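Local coordinates for acyl-CoA dehydrogenase domain protein Tcur3481 (Thermomonospora curvata, PDB 6WY9) that probably acts as an FAD-dependent acyl-CoA dehydrogenase in an assembly with another protein chain, at residues S236-I241 against N310-T315; H264-C269 against Q316-G321; A122-E125 against D130-A133; L163-T168 against G199-D204; V55-A60 against V92-I97. One frame throughout, in Å; residues are numbered along the deposited sequence.

Interaction 1 (S236-I241 against N310-T315); sequences SGALHI and NVVHRT
The flat group in the contact between A238 and T315 is a peptide plane and not a ring. T315 CG2 sits over one face of the A238-L239 peptide, 3.7 Å from A238 O and 4.0 Å from L239 N. Carbonyl and nitrogen are thus about equally near, as expected of a methyl resting on the amide face. Beside it A238 CB, which stands out of the peptide plane on the same side, lies 3.7 Å from T315 OG1, and it also meets V312 CG1 at 4.3 Å. The two threonine branches are placed by a chi1 of 56°, which tucks OG1 between the backbone N and the carbonyl carbon and swings CG2 out beside the N, where it can lie on the neighbouring helix. The segments 236-241 and 310-315, on helices 215-248 and 295-319, run 23° from parallel with axes 9.3 Å apart. This is consistent with the first and third members of the C-terminal helical bundle of acyl-CoA dehydrogenases. L239 packs on L266 and I273 of helix 260-288, and I330 and Y333 of helix 330-340 pack on A238. A238 O is already bonded to T242 OG1 within its own helix. With no hydrogen bond passing between the segments, the pairing depends on van der Waals fit, A238 being small enough to leave room for the threonine methyl on its peptide.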
# COMPACT_ATOMS: atom_id res chain seq x y z
N SER B 236 7.85 -14.21 11.36
CA SER B 236 9.26 -14.54 11.33
C SER B 236 9.48 -15.94 10.75
O SER B 236 10.36 -16.15 9.91
CB SER B 236 9.84 -14.46 12.75
OG SER B 236 9.76 -13.13 13.24
N GLY B 237 8.70 -16.91 11.22
CA GLY B 237 8.86 -18.27 10.72
C GLY B 237 8.50 -18.36 9.26
O GLY B 237 9.20 -19.02 8.48
N ALA B 238 7.42 -17.69 8.85
CA ALA B 238 7.03 -17.68 7.45
C ALA B 238 8.14 -17.11 6.57
O ALA B 238 8.49 -17.68 5.53
CB ALA B 238 5.74 -16.85 7.27
N LEU B 239 8.69 -15.96 6.98
CA LEU B 239 9.79 -15.37 6.22
C LEU B 239 10.99 -16.33 6.14
O LEU B 239 11.59 -16.50 5.07
CB LEU B 239 10.21 -14.04 6.84
CG LEU B 239 11.32 -13.33 6.07
CD1 LEU B 239 11.01 -13.14 4.53
CD2 LEU B 239 11.60 -11.95 6.72
N HIS B 240 11.35 -16.96 7.26
CA HIS B 240 12.49 -17.86 7.26
C HIS B 240 12.29 -19.00 6.26
O HIS B 240 13.17 -19.30 5.45
CB HIS B 240 12.76 -18.40 8.67
CG HIS B 240 13.96 -19.30 8.74
ND1 HIS B 240 15.26 -18.83 8.71
CD2 HIS B 240 14.06 -20.65 8.79
CE1 HIS B 240 16.10 -19.85 8.75
NE2 HIS B 240 15.40 -20.97 8.80
N ILE B 241 11.11 -19.63 6.29
CA ILE B 241 10.85 -20.77 5.40
C ILE B 241 10.92 -20.32 3.94
O ILE B 241 11.46 -21.01 3.06
CB ILE B 241 9.46 -21.38 5.71
CG1 ILE B 241 9.49 -22.17 7.02
CG2 ILE B 241 8.96 -22.28 4.50
CD1 ILE B 241 8.05 -22.30 7.58
N ASN B 310 0.30 -8.76 5.92
CA ASN B 310 1.06 -8.56 4.68
C ASN B 310 2.14 -9.63 4.52
O ASN B 310 2.31 -10.18 3.44
CB ASN B 310 1.74 -7.20 4.62
CG ASN B 310 0.79 -6.05 4.46
OD1 ASN B 310 -0.39 -6.19 4.07
ND2 ASN B 310 1.34 -4.86 4.71
N VAL B 311 2.91 -9.89 5.58
CA VAL B 311 3.99 -10.87 5.46
C VAL B 311 3.45 -12.21 4.96
O VAL B 311 3.97 -12.77 4.00
CB VAL B 311 4.75 -11.05 6.79
CG1 VAL B 311 5.77 -12.30 6.67
CG2 VAL B 311 5.50 -9.73 7.22
N VAL B 312 2.41 -12.75 5.62
CA VAL B 312 1.98 -14.11 5.22
C VAL B 312 1.30 -14.12 3.85
O VAL B 312 1.30 -15.16 3.19
CB VAL B 312 1.07 -14.79 6.28
CG1 VAL B 312 1.87 -15.00 7.64
CG2 VAL B 312 -0.29 -14.03 6.51
N HIS B 313 0.70 -13.01 3.38
CA HIS B 313 0.30 -12.96 1.97
C HIS B 313 1.51 -12.97 1.04
O HIS B 313 1.49 -13.61 -0.03
CB HIS B 313 -0.56 -11.71 1.70
CG HIS B 313 -2.02 -11.93 1.97
ND1 HIS B 313 -2.87 -12.51 1.03
CD2 HIS B 313 -2.77 -11.72 3.08
CE1 HIS B 313 -4.09 -12.57 1.53
NE2 HIS B 313 -4.07 -12.08 2.76
N ARG B 314 2.56 -12.21 1.38
CA ARG B 314 3.72 -12.22 0.48
C ARG B 314 4.37 -13.61 0.47
O ARG B 314 4.79 -14.09 -0.59
CB ARG B 314 4.76 -11.15 0.89
CG ARG B 314 4.28 -9.70 0.73
CD ARG B 314 5.45 -8.68 0.64
NE ARG B 314 4.98 -7.33 0.97
CZ ARG B 314 4.87 -6.89 2.21
NH1 ARG B 314 5.21 -7.73 3.20
NH2 ARG B 314 4.45 -5.65 2.46
N THR B 315 4.45 -14.28 1.63
CA THR B 315 5.14 -15.57 1.62
C THR B 315 4.29 -16.64 0.91
O THR B 315 4.85 -17.58 0.34
CB THR B 315 5.54 -16.00 3.06
OG1 THR B 315 4.39 -16.04 3.91
CG2 THR B 315 6.62 -15.04 3.69

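Interaction 2 (H264-C269 against Q316-G321); sequences HQLADC and QHLHGG. With FDA (dihydroflavine-adenine dinucleotide), chain C.
Q265 stretches its extended chain across L318, its amide carbon 4.0 Å from L318 CD2, and brings OE1 up to H317. OE1 approaches H317 CD2 at 3.7 Å from an oblique direction, the amide and ring planes being 35° apart. The other leucine branch, L318 CD1, touches both Q265 CB and L266 CD2, 4.0 Å from the latter. The H317 ring, its CG anti to the backbone N (chi1 178°), has O3B of the adenosine ribose of the dihydroflavine-adenine dinucleotide over one face, offset toward the rim. That hydroxyl donates to H317 O at 2.9 Å. Here the last part of helix 295-319, in the C-terminal helical domain, and the glycines after it meet the cofactor. G320 has positive phi, and a side chain on it would run into the pyrophosphate oxygen O3P. G321 N points at O1P, 2.9 Å away, in a nearly straight bond of 166°. The imidazole is shared with another protein's chain: ND1 bonds a polar and NE2 an acidic side chain there. Replacing H317 by alanine would probably leave those two side chains without their mates and remove the ring face beneath O3B. Q265 NE2 also bonds an acidic side chain of that chain.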
# COMPACT_ATOMS: atom_id res chain seq x y z
N HIS B 264 12.83 -7.68 -3.06
CA HIS B 264 12.14 -6.52 -2.49
C HIS B 264 10.91 -6.92 -1.68
O HIS B 264 10.62 -6.27 -0.66
CB HIS B 264 11.78 -5.51 -3.60
CG HIS B 264 12.99 -4.75 -4.08
ND1 HIS B 264 12.92 -3.55 -4.75
CD2 HIS B 264 14.31 -5.00 -3.93
CE1 HIS B 264 14.12 -3.08 -4.98
NE2 HIS B 264 15.00 -3.94 -4.48
N GLN B 265 10.20 -7.97 -2.11
CA GLN B 265 9.10 -8.50 -1.33
C GLN B 265 9.63 -9.08 -0.04
O GLN B 265 9.06 -8.84 1.02
CB GLN B 265 8.34 -9.57 -2.15
CG GLN B 265 7.47 -8.87 -3.29
CD GLN B 265 6.86 -9.85 -4.24
OE1 GLN B 265 5.81 -10.41 -3.98
NE2 GLN B 265 7.54 -10.10 -5.38
N LEU B 266 10.75 -9.83 -0.10
CA LEU B 266 11.35 -10.33 1.13
C LEU B 266 11.79 -9.20 2.05
O LEU B 266 11.66 -9.29 3.28
CB LEU B 266 12.55 -11.23 0.81
CG LEU B 266 12.23 -12.53 0.06
CD1 LEU B 266 13.53 -13.09 -0.48
CD2 LEU B 266 11.62 -13.57 1.05
N ALA B 267 12.37 -8.13 1.48
CA ALA B 267 12.81 -7.00 2.32
C ALA B 267 11.63 -6.32 2.99
O ALA B 267 11.75 -5.82 4.11
CB ALA B 267 13.55 -5.96 1.47
N ASP B 268 10.52 -6.21 2.29
CA ASP B 268 9.38 -5.55 2.91
C ASP B 268 8.88 -6.37 4.08
O ASP B 268 8.51 -5.80 5.12
CB ASP B 268 8.28 -5.29 1.90
CG ASP B 268 8.59 -4.09 0.96
OD1 ASP B 268 9.47 -3.25 1.23
OD2 ASP B 268 7.92 -4.02 -0.05
N CYS B 269 8.90 -7.71 3.96
CA CYS B 269 8.61 -8.57 5.10
C CYS B 269 9.56 -8.31 6.26
O CYS B 269 9.15 -8.23 7.43
CB CYS B 269 8.72 -10.05 4.71
SG CYS B 269 7.46 -10.60 3.51
N GLN B 316 2.96 -16.50 0.88
CA GLN B 316 2.18 -17.37 -0.00
C GLN B 316 2.53 -17.11 -1.46
O GLN B 316 2.82 -18.03 -2.23
CB GLN B 316 0.68 -17.16 0.19
CG GLN B 316 0.07 -17.80 1.41
CD GLN B 316 0.44 -19.27 1.57
OE1 GLN B 316 1.03 -19.63 2.58
NE2 GLN B 316 0.05 -20.13 0.58
N HIS B 317 2.47 -15.85 -1.87
CA HIS B 317 2.66 -15.54 -3.26
C HIS B 317 4.03 -16.02 -3.75
O HIS B 317 4.14 -16.59 -4.85
CB HIS B 317 2.50 -14.02 -3.47
CG HIS B 317 2.75 -13.64 -4.90
ND1 HIS B 317 1.85 -13.93 -5.90
CD2 HIS B 317 3.85 -13.12 -5.51
CE1 HIS B 317 2.36 -13.56 -7.06
NE2 HIS B 317 3.57 -13.08 -6.86
N LEU B 318 5.09 -15.76 -2.97
CA LEU B 318 6.47 -16.09 -3.37
C LEU B 318 6.70 -17.60 -3.54
O LEU B 318 7.68 -18.00 -4.18
CB LEU B 318 7.43 -15.52 -2.31
CG LEU B 318 7.49 -13.99 -2.38
CD1 LEU B 318 8.32 -13.36 -1.21
CD2 LEU B 318 8.12 -13.61 -3.74
N HIS B 319 5.84 -18.44 -2.94
CA HIS B 319 5.97 -19.88 -3.11
C HIS B 319 5.32 -20.39 -4.39
O HIS B 319 5.63 -21.52 -4.81
CB HIS B 319 5.33 -20.64 -1.94
CG HIS B 319 6.26 -20.86 -0.80
ND1 HIS B 319 6.39 -19.96 0.24
CD2 HIS B 319 7.15 -21.86 -0.56
CE1 HIS B 319 7.28 -20.42 1.10
NE2 HIS B 319 7.77 -21.56 0.64
N GLY B 320 4.39 -19.64 -4.98
CA GLY B 320 3.74 -20.25 -6.15
C GLY B 320 2.93 -21.46 -5.71
O GLY B 320 2.53 -21.58 -4.55
N GLY B 321 2.71 -22.41 -6.65
CA GLY B 321 1.73 -23.46 -6.40
C GLY B 321 2.01 -24.28 -5.15
O GLY B 321 1.07 -24.65 -4.42
PA FDA C . 7.47 -20.66 -9.46
O1A FDA C . 8.37 -21.40 -8.53
O2A FDA C . 7.81 -20.59 -10.96
O5B FDA C . 7.47 -19.03 -9.00
C5B FDA C . 7.08 -18.97 -7.65
C4B FDA C . 7.01 -17.47 -7.29
O4B FDA C . 8.33 -16.89 -7.70
C3B FDA C . 6.03 -16.69 -8.17
O3B FDA C . 4.76 -16.65 -7.64
C2B FDA C . 6.61 -15.29 -8.08
O2B FDA C . 6.43 -14.64 -6.77
C1B FDA C . 8.15 -15.52 -8.20
N9A FDA C . 8.70 -15.37 -9.54
C8A FDA C . 8.79 -16.33 -10.57
N7A FDA C . 9.40 -15.86 -11.65
C5A FDA C . 9.73 -14.56 -11.33
C6A FDA C . 10.36 -13.56 -12.09
N6A FDA C . 10.79 -13.78 -13.34
N1A FDA C . 10.56 -12.33 -11.56
C2A FDA C . 10.10 -12.18 -10.28
N3A FDA C . 9.46 -13.03 -9.44
C4A FDA C . 9.31 -14.24 -10.02
N1 FDA C . -0.90 -25.48 -14.16
C2 FDA C . -1.24 -26.29 -15.27
O2 FDA C . -0.36 -26.61 -16.10
N3 FDA C . -2.57 -26.67 -15.36
C4 FDA C . -3.58 -26.32 -14.43
O4 FDA C . -4.72 -26.73 -14.59
C4X FDA C . -3.14 -25.50 -13.33
N5 FDA C . -4.07 -25.11 -12.36
C5X FDA C . -3.61 -24.78 -11.12
C6 FDA C . -4.42 -24.80 -10.05
C7 FDA C . -3.89 -24.47 -8.77
C7M FDA C . -4.78 -24.51 -7.67
C8 FDA C . -2.61 -24.12 -8.60
C8M FDA C . -2.06 -23.77 -7.27
C9 FDA C . -1.77 -24.07 -9.70
C9A FDA C . -2.28 -24.41 -10.95
N10 FDA C . -1.45 -24.37 -12.09
C10 FDA C . -1.86 -25.12 -13.20
C1' FDA C . 0.00 -24.09 -11.91
C2' FDA C . 0.34 -22.59 -12.12
O2' FDA C . 0.26 -22.26 -13.43
C3' FDA C . 1.81 -22.44 -11.53
O3' FDA C . 1.80 -22.57 -10.12
C4' FDA C . 2.44 -21.13 -11.97
O4' FDA C . 2.69 -21.23 -13.33
C5' FDA C . 3.70 -20.87 -11.09
O5' FDA C . 4.61 -21.90 -11.35
P FDA C . 5.27 -22.39 -9.93
O1P FDA C . 4.15 -22.78 -9.10
O2P FDA C . 6.35 -23.41 -10.29
O3P FDA C . 5.96 -21.09 -9.18

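Interaction 3 (A122-E125 against D130-A133); sequences ALEE and DVAA
V131 sets its CG1 methyl 3.4 Å from L123 O and 4.2 Å from E124 CG, the apolar part of the contact. With a chi1 of -64° CG1 stands beside the backbone N, on the side that faces 122-125, while the valine as a whole also packs on L220 and R224 of helix 215-248. No hydrogen bond joins the segments directly.

Water makes the polar link instead. One molecule donates both its protons, to L123 O at 2.8 Å and to V131 O at 2.6 Å, and so ties two carbonyls that could not bond each other. A second donates to D130 O at 2.6 Å and, weakly, to E125 OE1 at 3.1 Å.

Within 130-133 the chain folds into a type I beta turn, closed by A133 N on D130 O, and an Asx turn overlaps it: A132 N donates to D130 OD1 at 3.0 Å. The donor comes from above the carboxylate plane, 42° out of it. Apart from A122, which ends strand 118-122, both segments belong to the loop leading to strand 137-141 in the beta-rich part of the fold.

Charges are settled outside the pair. D130 OD1 also forms a salt bridge with R353, tying the turn to the last helix. E125 OE2 pairs with K151, and OE1 accepts from G135 N. E124 OE2 takes the backbone N of L344 and, in addition, a basic side chain from another protein's chain.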
# COMPACT_ATOMS: atom_id res chain seq x y z
N ALA B 122 -13.30 -15.49 26.65
CA ALA B 122 -14.45 -15.25 25.79
C ALA B 122 -14.64 -13.74 25.76
O ALA B 122 -15.37 -13.17 26.56
CB ALA B 122 -15.70 -16.00 26.31
N LEU B 123 -13.95 -13.10 24.81
CA LEU B 123 -13.86 -11.65 24.72
C LEU B 123 -14.56 -11.12 23.49
O LEU B 123 -14.60 -9.91 23.31
CB LEU B 123 -12.36 -11.22 24.69
CG LEU B 123 -11.53 -11.70 25.89
CD1 LEU B 123 -10.06 -11.29 25.72
CD2 LEU B 123 -12.14 -11.04 27.15
N GLU B 124 -15.11 -11.99 22.63
CA GLU B 124 -15.71 -11.53 21.38
C GLU B 124 -17.18 -11.93 21.26
O GLU B 124 -17.62 -12.92 21.87
CB GLU B 124 -14.90 -12.06 20.19
CG GLU B 124 -13.51 -11.41 20.13
CD GLU B 124 -12.63 -12.06 19.04
OE1 GLU B 124 -12.25 -13.25 19.18
OE2 GLU B 124 -12.37 -11.39 18.01
N GLU B 125 -17.89 -11.18 20.41
CA GLU B 125 -19.31 -11.35 20.12
C GLU B 125 -19.57 -11.17 18.63
O GLU B 125 -18.85 -10.46 17.93
CB GLU B 125 -20.21 -10.36 20.94
CG GLU B 125 -20.18 -10.71 22.45
CD GLU B 125 -20.88 -9.69 23.34
OE1 GLU B 125 -21.36 -8.66 22.80
OE2 GLU B 125 -20.92 -9.90 24.57
N ASP B 130 -18.15 -4.93 19.84
CA ASP B 130 -17.23 -4.06 20.55
C ASP B 130 -16.66 -4.75 21.80
O ASP B 130 -17.40 -4.97 22.78
CB ASP B 130 -17.96 -2.79 20.93
CG ASP B 130 -17.07 -1.76 21.57
OD1 ASP B 130 -15.93 -2.04 21.95
OD2 ASP B 130 -17.57 -0.64 21.67
N VAL B 131 -15.37 -5.09 21.79
CA VAL B 131 -14.83 -5.93 22.88
C VAL B 131 -14.83 -5.17 24.21
O VAL B 131 -14.74 -5.79 25.29
CB VAL B 131 -13.40 -6.44 22.58
CG1 VAL B 131 -13.37 -7.39 21.34
CG2 VAL B 131 -12.45 -5.25 22.37
N ALA B 132 -14.89 -3.86 24.14
CA ALA B 132 -14.88 -2.98 25.30
C ALA B 132 -16.29 -2.70 25.83
O ALA B 132 -16.42 -2.11 26.90
CB ALA B 132 -14.20 -1.64 24.94
N ALA B 133 -17.33 -3.11 25.10
CA ALA B 133 -18.72 -2.92 25.54
C ALA B 133 -19.50 -4.18 25.19
O ALA B 133 -20.37 -4.19 24.31
CB ALA B 133 -19.33 -1.65 24.91
O HOH W 1 -14.39 -8.36 25.65
O HOH W 2 -18.61 -7.27 22.37

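Interaction 4 (L163-T168 against G199-D204); sequences LLVSAT and GNLTLD
S166 O accepts a hydrogen bond from K151 NZ, next along the chain to V165, which meets L201 and L203. The backbones of L163 and V165 bond to V178 and F176 of strand 172-179. Between the segments themselves lies the apolar filling of the beta domain typical of acyl-CoA dehydrogenases, in which layers of strand pack face to face. The two segments cross at -61° with axes 11.1 Å apart, too far for backbone pairing, and alternate residues, L163 and V165 against L201 and L203, point their side chains at one another. L163 and L201 reach toward each other tip to tip, L163 CD2 lying 3.7 Å from L201 CD1. A chi1 of -125°, close to eclipsed, puts this CD1 methyl of L201 where it also meets V165 CG2, at 4.4 Å. W187 and L185 of strand 185-191 pack on L201 as well, while L147 of strand 144-154 packs on both V165 and L203. The valine thus uses its two branches for different partners: CG2 meets L201, and V165 CG1 stands 4.3 Å from L203 CD2.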
# COMPACT_ATOMS: atom_id res chain seq x y z
N LEU B 163 -13.45 -20.33 32.16
CA LEU B 163 -13.41 -19.28 31.16
C LEU B 163 -13.53 -17.92 31.84
O LEU B 163 -14.33 -17.76 32.76
CB LEU B 163 -14.57 -19.41 30.16
CG LEU B 163 -14.85 -20.72 29.44
CD1 LEU B 163 -15.70 -21.61 30.33
CD2 LEU B 163 -15.59 -20.42 28.12
N LEU B 164 -12.75 -16.95 31.37
CA LEU B 164 -13.01 -15.56 31.68
C LEU B 164 -13.91 -14.99 30.58
O LEU B 164 -13.54 -15.01 29.40
CB LEU B 164 -11.70 -14.77 31.77
CG LEU B 164 -10.67 -15.32 32.73
CD1 LEU B 164 -9.51 -14.35 32.86
CD2 LEU B 164 -11.31 -15.64 34.14
N VAL B 165 -15.06 -14.46 30.98
CA VAL B 165 -16.13 -14.01 30.08
C VAL B 165 -16.36 -12.52 30.32
O VAL B 165 -16.64 -12.13 31.45
CB VAL B 165 -17.44 -14.78 30.34
CG1 VAL B 165 -18.62 -14.21 29.49
CG2 VAL B 165 -17.25 -16.28 30.15
N SER B 166 -16.29 -11.70 29.26
CA SER B 166 -16.59 -10.28 29.40
C SER B 166 -18.11 -10.07 29.28
O SER B 166 -18.78 -10.71 28.47
CB SER B 166 -15.80 -9.46 28.35
OG SER B 166 -16.30 -9.67 27.04
N ALA B 167 -18.64 -9.20 30.14
CA ALA B 167 -20.08 -8.90 30.22
C ALA B 167 -20.28 -7.50 30.82
O ALA B 167 -19.41 -6.98 31.53
CB ALA B 167 -20.83 -9.94 31.05
N THR B 168 -21.42 -6.91 30.54
CA THR B 168 -21.77 -5.59 31.10
C THR B 168 -22.75 -5.77 32.25
O THR B 168 -23.84 -6.34 32.08
CB THR B 168 -22.31 -4.68 30.01
OG1 THR B 168 -21.26 -4.45 29.04
CG2 THR B 168 -22.82 -3.30 30.58
N GLY B 199 -15.52 -22.38 20.30
CA GLY B 199 -16.88 -22.64 20.75
C GLY B 199 -17.71 -21.36 20.66
O GLY B 199 -17.26 -20.30 21.10
N ASN B 200 -18.90 -21.43 20.06
CA ASN B 200 -19.87 -20.34 20.18
C ASN B 200 -20.65 -20.61 21.46
O ASN B 200 -21.31 -21.64 21.60
CB ASN B 200 -20.79 -20.26 18.95
CG ASN B 200 -20.01 -20.03 17.64
OD1 ASN B 200 -18.97 -19.38 17.64
ND2 ASN B 200 -20.53 -20.54 16.53
N LEU B 201 -20.51 -19.70 22.43
CA LEU B 201 -20.89 -19.93 23.82
C LEU B 201 -22.28 -19.34 24.07
O LEU B 201 -22.53 -18.18 23.75
CB LEU B 201 -19.86 -19.24 24.71
CG LEU B 201 -19.06 -19.92 25.83
CD1 LEU B 201 -18.63 -18.83 26.84
CD2 LEU B 201 -19.84 -21.08 26.50
N THR B 202 -23.20 -20.14 24.63
CA THR B 202 -24.49 -19.63 25.08
C THR B 202 -24.53 -19.65 26.61
O THR B 202 -24.24 -20.68 27.23
CB THR B 202 -25.68 -20.44 24.52
OG1 THR B 202 -25.79 -20.24 23.11
CG2 THR B 202 -26.99 -19.97 25.14
N LEU B 203 -24.89 -18.51 27.21
CA LEU B 203 -24.96 -18.37 28.66
C LEU B 203 -26.39 -18.04 29.04
O LEU B 203 -26.92 -16.99 28.66
CB LEU B 203 -24.01 -17.29 29.15
CG LEU B 203 -22.54 -17.49 28.80
CD1 LEU B 203 -22.17 -16.56 27.69
CD2 LEU B 203 -21.69 -17.17 30.02
N ASP B 204 -27.02 -18.91 29.81
CA ASP B 204 -28.39 -18.65 30.25
C ASP B 204 -28.34 -18.56 31.77
O ASP B 204 -28.38 -19.58 32.47
CB ASP B 204 -29.31 -19.74 29.72
CG ASP B 204 -30.71 -19.64 30.26
OD1 ASP B 204 -31.06 -18.64 30.93
OD2 ASP B 204 -31.46 -20.60 30.01

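Interaction 5 (V55-A60 against V92-I97); sequences VALPEA and VAALAI
A chi1 of -85° sets CG of L57 beside its backbone N, and the side chain forks so that each methyl finds its own partner on helix 87-100: L57 CD2 meets A94 CB at 4.0 Å, and L57 CD1 meets L95 CD2 at 4.1 Å. L95 answers from the helix with CG likewise beside its N (chi1 -73°) and with a fully extended second torsion, 180°, which sends its end out from the helix toward the loop. The two leucines pass each other at a slant. At the far end of L95 the same CD2 methyl comes within 3.4 Å of A56 O, so that a carbonyl as well as a methyl lies against it, and A56 CB points toward the helix at a longer distance. Such contacts belong to the N-terminal helical domain of the acyl-CoA dehydrogenase family, where the loop between helices 41-49 and 67-80 is laid across helix 87-100. The loop is also held by backbone hydrogen bonds of V55 with L66 and of L57 with G65. Around the two leucines the packing is completed from further helices, L71 of helix 67-80 touching both A56 and L95, and V112 and V113 of helix 109-113 touching L57. A94 offers only its CB methyl to L57 CD2, and L109 packs on it too.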
# COMPACT_ATOMS: atom_id res chain seq x y z
N VAL B 55 6.51 -19.85 33.80
CA VAL B 55 7.57 -18.84 33.74
C VAL B 55 6.98 -17.44 33.87
O VAL B 55 7.54 -16.60 34.59
CB VAL B 55 8.43 -19.02 32.47
CG1 VAL B 55 7.66 -18.66 31.23
CG2 VAL B 55 9.67 -18.19 32.57
N ALA B 56 5.82 -17.17 33.26
CA ALA B 56 5.19 -15.85 33.34
C ALA B 56 4.33 -15.62 34.58
O ALA B 56 3.88 -14.48 34.81
CB ALA B 56 4.32 -15.59 32.11
N LEU B 57 4.06 -16.65 35.39
CA LEU B 57 3.11 -16.59 36.49
C LEU B 57 3.81 -16.35 37.82
O LEU B 57 5.03 -16.50 37.92
CB LEU B 57 2.30 -17.89 36.56
CG LEU B 57 1.08 -17.89 35.62
CD1 LEU B 57 1.49 -17.33 34.31
CD2 LEU B 57 0.55 -19.29 35.41
N PRO B 58 3.05 -16.02 38.87
CA PRO B 58 3.69 -15.61 40.12
C PRO B 58 4.40 -16.76 40.83
O PRO B 58 4.05 -17.94 40.69
CB PRO B 58 2.52 -15.09 40.98
CG PRO B 58 1.35 -14.97 40.02
CD PRO B 58 1.58 -16.02 39.01
N GLU B 59 5.38 -16.39 41.66
CA GLU B 59 6.10 -17.38 42.45
C GLU B 59 5.18 -18.07 43.46
O GLU B 59 5.29 -19.28 43.66
CB GLU B 59 7.28 -16.72 43.16
CG GLU B 59 8.42 -16.30 42.21
CD GLU B 59 9.59 -15.67 42.95
OE1 GLU B 59 9.41 -15.26 44.11
OE2 GLU B 59 10.69 -15.58 42.37
N ALA B 60 4.28 -17.31 44.10
CA ALA B 60 3.38 -17.94 45.07
C ALA B 60 2.55 -19.07 44.47
O ALA B 60 2.08 -19.93 45.22
CB ALA B 60 2.46 -16.88 45.70
N VAL B 92 -2.92 -15.71 29.24
CA VAL B 92 -3.55 -14.40 29.43
C VAL B 92 -4.65 -14.48 30.50
O VAL B 92 -4.75 -13.61 31.37
CB VAL B 92 -4.10 -13.84 28.08
CG1 VAL B 92 -4.93 -12.57 28.29
CG2 VAL B 92 -2.93 -13.55 27.06
N ALA B 93 -5.47 -15.53 30.47
CA ALA B 93 -6.47 -15.65 31.53
C ALA B 93 -5.78 -15.77 32.88
O ALA B 93 -6.23 -15.16 33.87
CB ALA B 93 -7.38 -16.86 31.29
N ALA B 94 -4.67 -16.51 32.94
CA ALA B 94 -4.01 -16.72 34.23
C ALA B 94 -3.38 -15.43 34.74
O ALA B 94 -3.39 -15.16 35.95
CB ALA B 94 -2.97 -17.84 34.13
N LEU B 95 -2.79 -14.65 33.83
CA LEU B 95 -2.26 -13.34 34.22
C LEU B 95 -3.37 -12.40 34.67
O LEU B 95 -3.17 -11.61 35.60
CB LEU B 95 -1.46 -12.74 33.05
CG LEU B 95 -0.10 -13.38 32.76
CD1 LEU B 95 0.57 -12.63 31.54
CD2 LEU B 95 0.77 -13.28 33.98
N ALA B 96 -4.54 -12.45 34.03
CA ALA B 96 -5.69 -11.68 34.52
C ALA B 96 -6.07 -12.09 35.94
O ALA B 96 -6.42 -11.24 36.78
CB ALA B 96 -6.89 -11.84 33.59
N ILE B 97 -6.04 -13.40 36.22
CA ILE B 97 -6.37 -13.85 37.58
C ILE B 97 -5.30 -13.39 38.55
O ILE B 97 -5.58 -12.98 39.69
CB ILE B 97 -6.54 -15.38 37.62
CG1 ILE B 97 -7.83 -15.77 36.90
CG2 ILE B 97 -6.59 -15.85 39.10
CD1 ILE B 97 -7.88 -17.23 36.47

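In the fold
Interactions 1 and 2 share helix 295-319 and lie with their centres 7 Å apart. L239 CD1 touches L266 CD2 at 3.6 Å, so the apolar seam runs on toward the adenosine and pyrophosphate part of the cofactor at 316-321. The side chain of T315 is about 10 Å from the bound dihydroflavine-adenine dinucleotide. Interactions 3, 4 and 5 lie away from this site, interaction 4 some 40 Å from interaction 2 between centres. They adjoin one another in turn: A122 N probably bonds L164 O at 2.8 Å, joining interactions 3 and 4, and L164 CD1 packs on A96 CB at 3.7 Å. L164 is thus one point where the beta region meets helix 87-100 of interaction 5.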